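Local coordinates for protein glutathione transferase o1 (Bombyx mori, PDB 3RBT) that probably acts as an omega-class glutathione transferase, conjugating glutathione or using it to reduce dehydroascorbate, at residues L89-S92 with V93-C96; L42-L45 with E46-I50. One frame throughout, in Å; residues are numbered along the deposited sequence.

Both contacts are local and lie in the thioredoxin-like N-terminal domain. Contact 1 is the start of helix 92-102, next to strand 87-89. Contact 2 is the end of helix 36-47, the helix of a beta-alpha-beta unit. Their centres are about 13 Å apart, and the two helices touch where Cys-96 SG lies 3.5 Å from Val-44 CG2. Contact 1 is buried, and the second subunit packs against it. Contact 2 is partly buried, with Arg-49 exposed, and no other chain of the assembly touches it. The chemistry follows the helix ends. At contact 1 Glu-91 O and Ser-92 O accept the first i-to-i-4 bonds. At contact 2 a Schellman motif uses Leu-45 O and Glu-46 O.

Contact 1 of 2, residues L89-S92 with V93-C96; sequences LFES and VVIC
Ile-95 N gives a nearly straight hydrogen bond to Glu-91 O (2.8 Å, 164° at the hydrogen), and Cys-96 N reaches Ser-92 O at 2.9 Å. These bonds open helix 92-102, with Glu-91 as its N-cap. Glu-91 has a positive phi of 72°, so the chain turns sharply between strand and helix. The side chain of Ile-95 points back along the incoming chain. Its CG1 is turned back, anti to its own carbonyl carbon (chi1 -75°), and the extended second torsion then carries Ile-95 CD1 over the backbone to 3.3 Å from Leu-89 O. Ile-95 CG1 meets Leu-89 CB at 4.1 Å. An alanine in place of Ile-95 would probably leave a gap between Leu-89 and the side chains of Val-41 and Leu-78.

A Glu-Ser pair at the start of this helix is a familiar feature of the glutathione transferase fold. In relatives, the acidic or amide residue and the serine here commonly meet the gamma-glutamyl end of glutathione. In this chain Ser-92 OG is hydrogen-bonded to Arg-40 NH1 on helix 36-47. Val-94 fills the other side of the turn. Val-94 CB is 3.6 Å from Phe-90 O, and Val-94 CG2 lies 4.2 Å from Glu-91 CB. Val-94 also packs on Ala-117 of the second subunit, while Ile-95 faces Val-41 and Leu-78 of its own chain.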
# COMPACT_ATOMS: atom_id res chain seq x y z
N LEU A 89 7.19 9.52 10.89
CA LEU A 89 6.25 8.71 10.12
C LEU A 89 6.69 8.71 8.67
O LEU A 89 7.01 9.77 8.13
CB LEU A 89 4.82 9.25 10.24
CG LEU A 89 3.90 8.70 11.34
CD1 LEU A 89 2.48 9.26 11.17
CD2 LEU A 89 3.86 7.19 11.32
N PHE A 90 6.69 7.53 8.06
CA PHE A 90 7.18 7.34 6.70
C PHE A 90 6.07 6.94 5.74
O PHE A 90 4.99 6.51 6.18
CB PHE A 90 8.28 6.25 6.67
CG PHE A 90 9.47 6.53 7.56
CD1 PHE A 90 9.66 5.82 8.73
CD2 PHE A 90 10.40 7.50 7.20
CE1 PHE A 90 10.76 6.06 9.55
CE2 PHE A 90 11.51 7.76 8.02
CZ PHE A 90 11.69 7.04 9.19
N GLU A 91 6.36 7.06 4.45
CA GLU A 91 5.51 6.61 3.33
C GLU A 91 4.27 7.50 3.13
O GLU A 91 3.40 7.56 4.01
CB GLU A 91 5.13 5.13 3.46
CG GLU A 91 6.33 4.18 3.39
CD GLU A 91 5.94 2.74 3.16
OE1 GLU A 91 4.79 2.49 2.72
OE2 GLU A 91 6.78 1.84 3.41
N SER A 92 4.21 8.19 1.99
CA SER A 92 3.24 9.28 1.77
C SER A 92 1.78 8.85 1.95
O SER A 92 0.99 9.60 2.50
CB SER A 92 3.43 9.93 0.38
OG SER A 92 3.11 9.02 -0.65
N VAL A 93 1.45 7.65 1.48
CA VAL A 93 0.12 7.09 1.68
C VAL A 93 -0.21 6.89 3.16
O VAL A 93 -1.27 7.31 3.62
CB VAL A 93 -0.06 5.74 0.94
CG1 VAL A 93 -1.46 5.18 1.17
CG2 VAL A 93 0.20 5.92 -0.56
N VAL A 94 0.70 6.26 3.89
CA VAL A 94 0.50 6.03 5.33
C VAL A 94 0.39 7.37 6.08
O VAL A 94 -0.47 7.53 6.97
CB VAL A 94 1.63 5.15 5.91
CG1 VAL A 94 1.48 5.00 7.41
CG2 VAL A 94 1.62 3.79 5.23
N ILE A 95 1.24 8.31 5.69
CA ILE A 95 1.28 9.65 6.28
C ILE A 95 -0.05 10.38 6.09
O ILE A 95 -0.62 10.91 7.04
CB ILE A 95 2.44 10.50 5.71
CG1 ILE A 95 3.78 10.03 6.32
CG2 ILE A 95 2.24 11.96 6.03
CD1 ILE A 95 5.05 10.50 5.55
N CYS A 96 -0.54 10.39 4.85
CA CYS A 96 -1.75 11.11 4.52
C CYS A 96 -2.97 10.46 5.17
O CYS A 96 -3.87 11.17 5.60
CB CYS A 96 -1.93 11.20 3.00
SG CYS A 96 -0.75 12.31 2.18

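Contact 2 of 2, residues L42-L45 with E46-I50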
# COMPACT_ATOMS: atom_id res chain seq x y z
N LEU A 42 2.09 17.84 1.57
CA LEU A 42 1.79 19.28 1.70
C LEU A 42 0.33 19.61 1.36
O LEU A 42 -0.30 20.40 2.05
CB LEU A 42 2.75 20.14 0.86
CG LEU A 42 4.21 20.23 1.35
CD1 LEU A 42 5.11 20.85 0.28
CD2 LEU A 42 4.31 21.01 2.67
N LEU A 43 -0.18 19.00 0.30
CA LEU A 43 -1.58 19.20 -0.11
C LEU A 43 -2.58 18.78 0.97
O LEU A 43 -3.52 19.52 1.28
CB LEU A 43 -1.87 18.45 -1.41
CG LEU A 43 -1.15 18.95 -2.66
CD1 LEU A 43 -1.42 18.02 -3.87
CD2 LEU A 43 -1.45 20.43 -2.98
N VAL A 44 -2.37 17.58 1.53
CA VAL A 44 -3.24 17.02 2.57
C VAL A 44 -3.21 17.86 3.85
O VAL A 44 -4.27 18.23 4.38
CB VAL A 44 -2.90 15.53 2.84
CG1 VAL A 44 -3.67 14.98 4.06
CG2 VAL A 44 -3.21 14.71 1.60
N LEU A 45 -2.01 18.19 4.33
CA LEU A 45 -1.86 19.07 5.50
C LEU A 45 -2.64 20.37 5.35
O LEU A 45 -3.31 20.83 6.28
CB LEU A 45 -0.38 19.40 5.72
CG LEU A 45 0.52 18.32 6.32
CD1 LEU A 45 1.95 18.61 5.95
CD2 LEU A 45 0.35 18.26 7.85
N GLU A 46 -2.53 20.96 4.16
CA GLU A 46 -3.19 22.22 3.86
C GLU A 46 -4.71 22.00 3.80
O GLU A 46 -5.47 22.73 4.43
CB GLU A 46 -2.64 22.79 2.55
CG GLU A 46 -2.77 24.31 2.39
CD GLU A 46 -1.78 25.10 3.23
OE1 GLU A 46 -0.55 24.90 3.11
OE2 GLU A 46 -2.22 25.95 4.02
N ALA A 47 -5.14 20.95 3.09
CA ALA A 47 -6.57 20.59 3.00
C ALA A 47 -7.19 20.39 4.38
O ALA A 47 -8.33 20.79 4.62
CB ALA A 47 -6.77 19.35 2.15
N LYS A 48 -6.43 19.78 5.29
CA LYS A 48 -6.93 19.50 6.64
C LYS A 48 -6.67 20.66 7.59
O LYS A 48 -7.08 20.62 8.76
CB LYS A 48 -6.38 18.18 7.16
CG LYS A 48 -6.74 16.98 6.25
CD LYS A 48 -6.68 15.66 6.97
CE LYS A 48 -7.59 15.66 8.21
NZ LYS A 48 -8.98 15.21 7.91
N ARG A 49 -6.00 21.69 7.09
CA ARG A 49 -5.75 22.92 7.85
C ARG A 49 -5.03 22.60 9.17
O ARG A 49 -5.44 23.03 10.25
CB ARG A 49 -7.06 23.69 8.05
CG ARG A 49 -7.71 24.07 6.71
CD ARG A 49 -8.96 24.89 6.89
NE ARG A 49 -9.22 25.72 5.72
CZ ARG A 49 -9.99 26.80 5.72
NH1 ARG A 49 -10.60 27.18 6.84
NH2 ARG A 49 -10.17 27.49 4.60
N ILE A 50 -3.96 21.82 9.04
CA ILE A 50 -3.09 21.46 10.16
C ILE A 50 -1.84 22.32 10.08
O ILE A 50 -1.26 22.51 9.00
CB ILE A 50 -2.71 19.95 10.10
CG1 ILE A 50 -3.96 19.07 10.05
CG2 ILE A 50 -1.81 19.57 11.29
CD1 ILE A 50 -3.69 17.66 9.49
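Leu-45 and Ile-50 each set a gamma carbon, CG and CG1, anti to the carbonyl carbon (chi1 -75° and -55°), and their side chains cross at about a right angle. Leu-45 CD2 then rests on Ile-50 CB at 4.2 Å. Leu-99 of helix 92-102 packs against both. The turn beneath is a Schellman motif, made by the positive phi of Arg-49. Ile-50 N bonds almost straight to Leu-45 O at 3.0 Å (178° at the hydrogen). Inside it, Arg-49 N bonds to Glu-46 O at 2.9 Å. Ordinary helical bonds precede the turn, the last from Lys-48 N to Val-44 O at 2.8 Å.

Lys-48 runs along Val-44. Lys-48 CG lies 3.3 Å from Val-44 O, and Lys-48 CD is 4.2 Å from Val-44 CG1. The chain then bends away, and NZ forms a salt bridge with Asp-100 and hydrogen bonds to the carbonyls of Tyr-103 and Arg-105. Glu-46 OE1 bonds to Tyr-52 OH, which ties the helix end to strand 52-56. The buried ammonium thus has an acid and several carbonyls around it, which would probably stabilise its positive charge.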